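PDB 2PR7: haloacid dehalogenase/epoxide hydrolase family from Corynebacterium glutamicum ATCC 13032, which is of unknown specific function but has the haloacid dehalogenase (HAD) hydrolase fold and binds a calcium ion, and so is probably a metal-dependent hydrolase. Local coordinates for residues 21-26 / 118-123; 40-45 / 71-76; 89-94 / 108-113. All blocks are in the same frame, centred on the assembly; numbering follows the deposited sequence.

Interaction 1: residues 21-26 / 118-123; sequences RRWRNL and QQFDRA. With EDO (1,2-ethanediol), chain D.
Phe120 pushes its ring between Arg22 and Trp23, two neighbouring residues of helix 17-32, in a buried helix-helix contact. The aromatic pair is T-shaped (edge-to-face): the edge of Phe120 meets the face of the five-membered ring of Trp23, with centroids 4.8 Å apart and planes at 86°. CD2 and CE2 of Phe120 lie over this face, CD2 3.4 Å from Trp23 NE1 and CE2, toward the rim, 3.6 Å from Trp23 CD1. With CG of Phe120 anti to its backbone N (chi1 -172°), the ring reaches out from the first turn of helix 120-131.

Arg22 covers a face of Phe120. Its CB makes a CH-pi contact 4.0 Å from the ring centroid, and farther along the chain CD1 of Phe120 sits over the centre of the guanidinium, 3.3 Å from Arg22 CZ. The two planes are inclined at 55°. Leu26 CD2 also touches Phe120 CZ, at 4.0 Å.

The polar part is a salt bridge on the more exposed side. Arg22 holds Asp121 end-on, NH1 and NH2 both donating to OD1, at 2.9 Å from NH1 to OD1 and 3.0 Å from NH2 to OD1. OD1 lies in the guanidinium plane, and NE of Arg22 pairs with the C-terminal carboxylate of Phe137, so two carboxylates hold the group and should limit its rotation. Arg24 NE donates to O1 of a 1,2-ethanediol, probably from the crystallisation liquor.

Trp23 NE1 is hydrogen-bonded to Tyr117, just after strand 113-116, while Ile127 of helix 120-131 packs on both Trp23 and Leu26, and Val128 on Leu26.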
loop_
_atom_site.group_PDB
_atom_site.type_symbol
_atom_site.label_atom_id
_atom_site.label_comp_id
_atom_site.label_asym_id
_atom_site.label_seq_id
_atom_site.Cartn_x
_atom_site.Cartn_y
_atom_site.Cartn_z
ATOM N N ARG A 21 -0.345 15.046 -2.018
ATOM C CA ARG A 21 0.431 15.709 -0.930
ATOM C C ARG A 21 0.132 15.040 0.407
ATOM O O ARG A 21 1.041 14.818 1.236
ATOM C CB ARG A 21 0.175 17.221 -0.864
ATOM C CG ARG A 21 0.796 18.061 -1.992
ATOM C CD ARG A 21 0.665 19.571 -1.756
ATOM N NE ARG A 21 -0.740 20.033 -1.662
ATOM C CZ ARG A 21 -1.452 20.496 -2.685
ATOM N NH1 ARG A 21 -0.958 20.513 -3.917
ATOM N NH2 ARG A 21 -2.696 20.915 -2.505
ATOM N N ARG A 22 -1.141 14.801 0.689
ATOM C CA ARG A 22 -1.562 14.128 1.920
ATOM C C ARG A 22 -0.968 12.713 2.056
ATOM O O ARG A 22 -0.432 12.342 3.081
ATOM C CB ARG A 22 -3.098 14.163 2.121
ATOM C CG ARG A 22 -3.652 15.522 2.326
ATOM C CD ARG A 22 -5.151 15.439 2.469
ATOM N NE ARG A 22 -5.569 14.922 3.776
ATOM C CZ ARG A 22 -6.845 14.794 4.126
ATOM N NH1 ARG A 22 -7.777 15.128 3.250
ATOM N NH2 ARG A 22 -7.192 14.317 5.323
ATOM N N TRP A 23 -0.925 11.990 0.970
ATOM C CA TRP A 23 -0.347 10.652 0.971
ATOM C C TRP A 23 1.150 10.715 1.182
ATOM O O TRP A 23 1.683 9.909 1.916
ATOM C CB TRP A 23 -0.619 10.010 -0.369
ATOM C CG TRP A 23 -1.792 9.082 -0.299
ATOM C CD1 TRP A 23 -2.992 9.226 -0.909
ATOM C CD2 TRP A 23 -1.877 7.871 0.500
ATOM N NE1 TRP A 23 -3.811 8.154 -0.580
ATOM C CE2 TRP A 23 -3.150 7.305 0.267
ATOM C CE3 TRP A 23 -0.969 7.198 1.324
ATOM C CZ2 TRP A 23 -3.564 6.088 0.847
ATOM C CZ3 TRP A 23 -1.365 5.991 1.899
ATOM C CH2 TRP A 23 -2.682 5.453 1.688
ATOM N N ARG A 24 1.820 11.705 0.595
ATOM C CA ARG A 24 3.262 11.810 0.752
ATOM C C ARG A 24 3.641 12.092 2.190
ATOM O O ARG A 24 4.566 11.522 2.737
ATOM C CB ARG A 24 3.847 12.847 -0.187
ATOM C CG ARG A 24 3.949 12.309 -1.602
ATOM C CD ARG A 24 4.536 13.298 -2.531
ATOM N NE ARG A 24 4.579 12.745 -3.891
ATOM C CZ ARG A 24 5.692 12.430 -4.554
ATOM N NH1 ARG A 24 6.899 12.649 -4.027
ATOM N NH2 ARG A 24 5.587 11.926 -5.777
ATOM N N ASN A 25 2.849 12.914 2.860
ATOM C CA ASN A 25 3.085 13.219 4.237
ATOM C C ASN A 25 2.786 11.986 5.117
ATOM O O ASN A 25 3.533 11.710 6.062
ATOM C CB ASN A 25 2.230 14.449 4.643
ATOM C CG ASN A 25 2.449 14.853 6.043
ATOM O OD1 ASN A 25 3.568 15.206 6.425
ATOM N ND2 ASN A 25 1.389 14.808 6.852
ATOM N N LEU A 26 1.732 11.290 4.819
ATOM C CA LEU A 26 1.387 10.104 5.570
ATOM C C LEU A 26 2.486 9.018 5.418
ATOM O O LEU A 26 2.956 8.470 6.405
ATOM C CB LEU A 26 0.040 9.572 5.096
ATOM C CG LEU A 26 -0.540 8.347 5.762
ATOM C CD1 LEU A 26 -0.719 8.612 7.264
ATOM C CD2 LEU A 26 -1.857 8.008 5.062
ATOM N N GLN A 118 -12.127 4.492 -0.180
ATOM C CA GLN A 118 -13.095 5.182 -1.031
ATOM C C GLN A 118 -12.865 6.696 -0.985
ATOM O O GLN A 118 -13.049 7.380 -1.978
ATOM C CB GLN A 118 -14.509 4.771 -0.609
ATOM C CG GLN A 118 -15.630 5.362 -1.434
ATOM C CD GLN A 118 -16.982 4.672 -1.124
ATOM O OE1 GLN A 118 -17.461 4.781 -0.009
ATOM N NE2 GLN A 118 -17.620 4.026 -2.139
ATOM N N GLN A 119 -12.500 7.230 0.165
ATOM C CA GLN A 119 -12.151 8.660 0.256
ATOM C C GLN A 119 -11.049 8.785 1.254
ATOM O O GLN A 119 -11.048 8.063 2.262
ATOM C CB GLN A 119 -13.332 9.544 0.628
ATOM C CG GLN A 119 -14.024 9.255 1.937
ATOM C CD GLN A 119 -14.492 10.549 2.661
ATOM O OE1 GLN A 119 -14.573 10.597 3.898
ATOM N NE2 GLN A 119 -14.809 11.586 1.885
ATOM N N PHE A 120 -10.097 9.674 0.973
ATOM C CA PHE A 120 -8.923 9.793 1.811
ATOM C C PHE A 120 -9.319 10.050 3.259
ATOM O O PHE A 120 -8.767 9.433 4.181
ATOM C CB PHE A 120 -7.950 10.897 1.318
ATOM C CG PHE A 120 -6.638 10.904 2.047
ATOM C CD1 PHE A 120 -6.482 11.616 3.248
ATOM C CD2 PHE A 120 -5.549 10.207 1.571
ATOM C CE1 PHE A 120 -5.258 11.574 3.977
ATOM C CE2 PHE A 120 -4.348 10.203 2.243
ATOM C CZ PHE A 120 -4.187 10.883 3.461
ATOM N N ASP A 121 -10.263 10.953 3.484
ATOM C CA ASP A 121 -10.621 11.355 4.842
ATOM C C ASP A 121 -11.085 10.198 5.704
ATOM O O ASP A 121 -10.859 10.217 6.899
ATOM C CB ASP A 121 -11.740 12.426 4.865
ATOM C CG ASP A 121 -11.294 13.797 4.392
ATOM O OD1 ASP A 121 -10.140 14.156 4.581
ATOM O OD2 ASP A 121 -12.138 14.551 3.875
ATOM N N ARG A 122 -11.774 9.230 5.116
ATOM C CA ARG A 122 -12.227 8.073 5.875
ATOM C C ARG A 122 -11.061 7.130 6.117
ATOM O O ARG A 122 -10.798 6.723 7.229
ATOM C CB ARG A 122 -13.337 7.334 5.129
ATOM C CG ARG A 122 -14.001 6.303 5.962
ATOM C CD ARG A 122 -15.231 5.717 5.316
ATOM N NE ARG A 122 -15.816 4.757 6.243
ATOM C CZ ARG A 122 -15.333 3.541 6.437
ATOM N NH1 ARG A 122 -14.289 3.102 5.741
ATOM N NH2 ARG A 122 -15.903 2.743 7.319
ATOM N N ALA A 123 -10.338 6.802 5.069
ATOM C CA ALA A 123 -9.254 5.846 5.169
ATOM C C ALA A 123 -8.104 6.307 6.078
ATOM O O ALA A 123 -7.482 5.499 6.754
ATOM C CB ALA A 123 -8.735 5.458 3.749
HETATM C C1 EDO D . 2.474 9.840 -4.926
HETATM O O1 EDO D . 2.461 11.214 -5.324
HETATM C C2 EDO D . 1.772 9.821 -3.593
HETATM O O2 EDO D . 0.362 9.878 -3.854
#

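Interaction 2: residues 40-45 / 71-76; sequences LSNDPG and GVEKPE
Lys74 and Asn42 join the end of strand 36-41 and the loop after it to the loop 71-76 by three direct hydrogen bonds, beside the calcium site of this HAD-type Rossmann-like fold. The ammonium of Lys74 donates to Leu40 O, 2.9 Å from NZ, near the end of the strand; its strongest partner is Asp98, in a salt bridge, and it has a weak, long pairing with the metal ligand Asp8. The position is consistent with that of the conserved lysine of HAD hydrolases.

Asn42 binds the backbone of Lys74 with both ends of its amide. OD1 receives Lys74 N at 2.9 Å, on a lone pair in the carbonyl plane, and ND2 gives a nearly straight bond (167°) to Lys74 O, also 2.9 Å. This pair of hydrogen bonds fixes the amide's flip and holds the residue just before the cis peptide to Pro75.

Outward, the lysine's methylenes lie along Leu40, whose CD2 is 3.7 Å from Lys74 CG, while Phe80 of helix 77-86 touches both residues. A bend at chi3 (-69°) turns the chain's end toward the strand. One water accepts from Asn42 N and from Lys74 NZ, 2.9 Å from its oxygen to NZ.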
loop_
_atom_site.group_PDB
_atom_site.type_symbol
_atom_site.label_atom_id
_atom_site.label_comp_id
_atom_site.label_asym_id
_atom_site.label_seq_id
_atom_site.Cartn_x
_atom_site.Cartn_y
_atom_site.Cartn_z
ATOM N N LEU A 40 1.549 -2.290 -4.135
ATOM C CA LEU A 40 1.178 -3.563 -4.783
ATOM C C LEU A 40 0.086 -3.207 -5.749
ATOM O O LEU A 40 -1.049 -2.882 -5.354
ATOM C CB LEU A 40 0.700 -4.639 -3.821
ATOM C CG LEU A 40 0.302 -6.010 -4.383
ATOM C CD1 LEU A 40 1.516 -6.708 -5.026
ATOM C CD2 LEU A 40 -0.319 -6.851 -3.301
ATOM N N SER A 41 0.421 -3.255 -7.035
ATOM C CA SER A 41 -0.484 -2.786 -8.054
ATOM C C SER A 41 -0.771 -3.856 -9.113
ATOM O O SER A 41 0.169 -4.502 -9.606
ATOM C CB SER A 41 0.164 -1.577 -8.718
ATOM O OG SER A 41 -0.547 -1.109 -9.850
ATOM N N ASN A 42 -2.037 -3.973 -9.522
ATOM C CA ASN A 42 -2.397 -4.815 -10.646
ATOM C C ASN A 42 -2.210 -3.914 -11.868
ATOM O O ASN A 42 -3.059 -3.075 -12.134
ATOM C CB ASN A 42 -3.842 -5.299 -10.573
ATOM C CG ASN A 42 -4.022 -6.512 -9.641
ATOM O OD1 ASN A 42 -3.075 -6.993 -9.028
ATOM N ND2 ASN A 42 -5.259 -7.018 -9.546
ATOM N N ASP A 43 -1.118 -4.103 -12.594
ATOM C CA ASP A 43 -0.684 -3.181 -13.643
ATOM C C ASP A 43 0.241 -4.028 -14.518
ATOM O O ASP A 43 0.924 -4.914 -14.005
ATOM C CB ASP A 43 0.091 -1.995 -13.076
ATOM C CG ASP A 43 0.471 -0.967 -14.154
ATOM O OD1 ASP A 43 -0.301 0.009 -14.358
ATOM O OD2 ASP A 43 1.504 -1.096 -14.832
ATOM N N PRO A 44 0.217 -3.809 -15.833
ATOM C CA PRO A 44 1.102 -4.600 -16.707
ATOM C C PRO A 44 2.583 -4.413 -16.426
ATOM O O PRO A 44 3.419 -5.251 -16.840
ATOM C CB PRO A 44 0.769 -4.065 -18.102
ATOM C CG PRO A 44 -0.467 -3.320 -17.976
ATOM C CD PRO A 44 -0.681 -2.918 -16.592
ATOM N N GLY A 45 2.927 -3.297 -15.792
ATOM C CA GLY A 45 4.304 -3.052 -15.400
ATOM C C GLY A 45 5.171 -2.659 -16.583
ATOM O O GLY A 45 4.687 -2.124 -17.586
ATOM N N GLY A 71 3.742 -12.037 -12.108
ATOM C CA GLY A 71 3.046 -13.246 -12.532
ATOM C C GLY A 71 1.858 -13.647 -11.669
ATOM O O GLY A 71 1.246 -14.682 -11.924
ATOM N N VAL A 72 1.518 -12.837 -10.666
ATOM C CA VAL A 72 0.324 -13.070 -9.817
ATOM C C VAL A 72 -0.333 -11.729 -9.601
ATOM O O VAL A 72 0.326 -10.696 -9.734
ATOM C CB VAL A 72 0.689 -13.707 -8.453
ATOM C CG1 VAL A 72 1.196 -15.119 -8.656
ATOM C CG2 VAL A 72 1.714 -12.858 -7.688
ATOM N N GLU A 73 -1.629 -11.722 -9.296
ATOM C CA GLU A 73 -2.342 -10.487 -9.118
ATOM C C GLU A 73 -3.249 -10.531 -7.883
ATOM O O GLU A 73 -3.675 -11.586 -7.444
ATOM C CB GLU A 73 -3.168 -10.133 -10.349
ATOM C CG GLU A 73 -4.192 -11.142 -10.740
ATOM C CD GLU A 73 -4.782 -10.858 -12.135
ATOM O OE1 GLU A 73 -4.336 -9.922 -12.833
ATOM O OE2 GLU A 73 -5.698 -11.603 -12.536
ATOM N N LYS A 74 -3.551 -9.367 -7.343
ATOM C CA LYS A 74 -4.555 -9.273 -6.298
ATOM C C LYS A 74 -5.846 -9.721 -6.954
ATOM O O LYS A 74 -6.079 -9.374 -8.103
ATOM C CB LYS A 74 -4.682 -7.823 -5.828
ATOM C CG LYS A 74 -3.392 -7.249 -5.232
ATOM C CD LYS A 74 -3.547 -5.785 -4.850
ATOM C CE LYS A 74 -3.691 -4.827 -6.031
ATOM N NZ LYS A 74 -3.837 -3.431 -5.689
ATOM N N PRO A 75 -6.728 -10.396 -6.215
ATOM C CA PRO A 75 -6.679 -10.733 -4.782
ATOM C C PRO A 75 -5.979 -12.034 -4.367
ATOM O O PRO A 75 -6.111 -12.453 -3.221
ATOM C CB PRO A 75 -8.168 -10.744 -4.396
ATOM C CG PRO A 75 -8.805 -11.309 -5.621
ATOM C CD PRO A 75 -8.053 -10.701 -6.778
ATOM N N GLU A 76 -5.187 -12.626 -5.253
ATOM C CA GLU A 76 -4.523 -13.906 -4.951
ATOM C C GLU A 76 -3.628 -13.770 -3.749
ATOM O O GLU A 76 -2.886 -12.772 -3.635
ATOM C CB GLU A 76 -3.657 -14.383 -6.113
ATOM C CG GLU A 76 -4.404 -14.585 -7.417
ATOM C CD GLU A 76 -3.515 -15.163 -8.487
ATOM O OE1 GLU A 76 -3.565 -16.395 -8.669
ATOM O OE2 GLU A 76 -2.754 -14.409 -9.125
HETATM O O HOH W 1 -4.357 -2.598 -8.425
#

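Interaction 3: residues 89-94 / 108-113; sequences LPMRDC and VEAGLV
A chi1 of -77° sets CG of Met91, a selenomethionine here, anti to its carbonyl carbon, and the extended chi2 carries SE out to Ala110; the turn at chi3 (-56°) then brings CE beside Ala110 O. Leu112 likewise has its CG anti to the carbonyl carbon, and its two methyls part to meet different residues of 89-94. These groups join the 3-10 turn 91-93 to a Schellman motif, in which Gly111 ends helix 101-110 with positive phi, at the end of the HAD fold's parallel sheet where strands 94-98 and 113-116 begin.

Most of the apolar contacts centre on Leu112. CD1 packs on Met91 CB at 3.7 Å, while CD2 meets Cys94 CB at 4.0 Å, and so the leucine bridges the 3-10 turn and the start of strand 94-98. Met91 SE lies 4.2 Å from Ala110 CB, a looser touch toward the partly exposed end of the helix. Ala84 of helix 77-86 packs on both Met91 and Cys94, and Ile6 of strand 4-7 on both Cys94 and Leu112, tying the contact to that helix and to the neighbouring strand.

Backbone atoms supply the polar part. Gly111 O receives a CA-H...O contact from Arg92, 3.3 Å from its CA. Arg92 points its CB away overall, though CB still touches Gly111 O. Next to this, strands 94-98 and 113-116 start side by side as parallel neighbours: Val113 N donates to Cys94 O over 3.0 Å, with the N-H...O angle at 158° and the donor in the carbonyl plane.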
loop_
_atom_site.group_PDB
_atom_site.type_symbol
_atom_site.label_atom_id
_atom_site.label_comp_id
_atom_site.label_asym_id
_atom_site.label_seq_id
_atom_site.Cartn_x
_atom_site.Cartn_y
_atom_site.Cartn_z
ATOM N N LEU A 89 8.166 -9.170 6.266
ATOM C CA LEU A 89 7.171 -9.307 7.328
ATOM C C LEU A 89 6.254 -10.467 7.010
ATOM O O LEU A 89 6.086 -10.791 5.835
ATOM C CB LEU A 89 6.307 -8.043 7.403
ATOM C CG LEU A 89 6.937 -6.795 8.016
ATOM C CD1 LEU A 89 5.979 -5.587 7.835
ATOM C CD2 LEU A 89 7.254 -7.029 9.527
ATOM N N PRO A 90 5.620 -11.066 8.039
ATOM C CA PRO A 90 4.477 -11.962 7.801
ATOM C C PRO A 90 3.283 -11.154 7.350
ATOM O O PRO A 90 3.166 -9.999 7.712
ATOM C CB PRO A 90 4.188 -12.585 9.170
ATOM C CG PRO A 90 4.936 -11.808 10.149
ATOM C CD PRO A 90 5.938 -10.930 9.470
HETATM N N MSE A 91 2.432 -11.760 6.533
HETATM C CA MSE A 91 1.240 -11.080 6.025
HETATM C C MSE A 91 0.371 -10.551 7.177
HETATM O O MSE A 91 -0.202 -9.469 7.072
HETATM C CB MSE A 91 0.428 -12.026 5.135
HETATM C CG MSE A 91 0.952 -12.261 3.701
HETATM SE SE MSE A 91 -0.203 -13.396 2.670
HETATM C CE MSE A 91 -0.262 -14.891 3.762
ATOM N N ARG A 92 0.315 -11.285 8.295
ATOM C CA ARG A 92 -0.515 -10.882 9.429
ATOM C C ARG A 92 -0.075 -9.540 10.025
ATOM O O ARG A 92 -0.892 -8.875 10.651
ATOM C CB ARG A 92 -0.620 -11.985 10.528
ATOM C CG ARG A 92 0.657 -12.183 11.302
ATOM C CD ARG A 92 0.736 -13.516 12.093
ATOM N NE ARG A 92 2.073 -14.118 11.921
ATOM C CZ ARG A 92 2.436 -15.340 12.302
ATOM N NH1 ARG A 92 1.580 -16.159 12.924
ATOM N NH2 ARG A 92 3.682 -15.744 12.064
ATOM N N ASP A 93 1.160 -9.097 9.773
ATOM C CA ASP A 93 1.649 -7.833 10.298
ATOM C C ASP A 93 1.431 -6.670 9.336
ATOM O O ASP A 93 1.892 -5.550 9.552
ATOM C CB ASP A 93 3.141 -7.952 10.690
ATOM C CG ASP A 93 3.335 -8.828 11.893
ATOM O OD1 ASP A 93 2.360 -8.979 12.673
ATOM O OD2 ASP A 93 4.437 -9.393 12.047
ATOM N N CYS A 94 0.729 -6.933 8.252
ATOM C CA CYS A 94 0.536 -5.915 7.211
ATOM C C CYS A 94 -0.899 -5.482 7.108
ATOM O O CYS A 94 -1.831 -6.314 7.271
ATOM C CB CYS A 94 0.994 -6.413 5.854
ATOM S SG CYS A 94 2.736 -6.897 5.726
ATOM N N VAL A 108 -7.971 -9.656 3.814
ATOM C CA VAL A 108 -8.486 -10.065 5.146
ATOM C C VAL A 108 -8.526 -11.597 5.250
ATOM O O VAL A 108 -8.113 -12.170 6.238
ATOM C CB VAL A 108 -9.853 -9.355 5.411
ATOM C CG1 VAL A 108 -10.520 -9.969 6.607
ATOM C CG2 VAL A 108 -9.662 -7.801 5.575
ATOM N N GLU A 109 -8.978 -12.230 4.203
ATOM C CA GLU A 109 -9.014 -13.691 4.151
ATOM C C GLU A 109 -7.616 -14.318 4.255
ATOM O O GLU A 109 -7.469 -15.419 4.798
ATOM C CB GLU A 109 -9.712 -14.153 2.878
ATOM C CG GLU A 109 -11.202 -13.775 2.871
ATOM C CD GLU A 109 -11.907 -14.154 1.550
ATOM O OE1 GLU A 109 -11.223 -14.274 0.493
ATOM O OE2 GLU A 109 -13.151 -14.321 1.587
ATOM N N ALA A 110 -6.612 -13.646 3.717
ATOM C CA ALA A 110 -5.205 -14.078 3.813
ATOM C C ALA A 110 -4.575 -13.759 5.178
ATOM O O ALA A 110 -3.471 -14.201 5.462
ATOM C CB ALA A 110 -4.382 -13.465 2.704
ATOM N N GLY A 111 -5.266 -12.998 6.018
ATOM C CA GLY A 111 -4.732 -12.660 7.339
ATOM C C GLY A 111 -4.172 -11.278 7.519
ATOM O O GLY A 111 -3.685 -10.928 8.607
ATOM N N LEU A 112 -4.222 -10.469 6.468
ATOM C CA LEU A 112 -3.851 -9.108 6.614
ATOM C C LEU A 112 -4.990 -8.320 7.270
ATOM O O LEU A 112 -6.104 -8.778 7.317
ATOM C CB LEU A 112 -3.549 -8.462 5.250
ATOM C CG LEU A 112 -2.302 -8.880 4.470
ATOM C CD1 LEU A 112 -2.565 -10.232 3.786
ATOM C CD2 LEU A 112 -1.906 -7.808 3.425
ATOM N N VAL A 113 -4.661 -7.108 7.728
ATOM C CA VAL A 113 -5.660 -6.089 8.086
ATOM C C VAL A 113 -6.034 -5.298 6.832
ATOM O O VAL A 113 -5.177 -4.819 6.123
ATOM C CB VAL A 113 -5.196 -5.156 9.230
ATOM C CG1 VAL A 113 -6.196 -4.044 9.411
ATOM C CG2 VAL A 113 -5.033 -5.962 10.530
#

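In the fold
The three contacts lie around a parallel sheet whose strands run in the order 63-66, 36-41, 4-7, 94-98, 113-116. Interaction 1 packs helix 17-32 against the last helix, 120-131, so that it spans most of the chain, with the other two falling between its segments. Interaction 2 comes first of these, at the C-terminal end of strand 36-41, and interaction 3 follows at the N-terminal ends of strands 94-98 and 113-116. Centres lie about 22 Å (1 and 2), 21 Å (1 and 3) and 17 Å (2 and 3) apart, and no two touch. Interaction 2 lies by the calcium ion, about 5 Å from the Lys74 side chain; the others are structural packing.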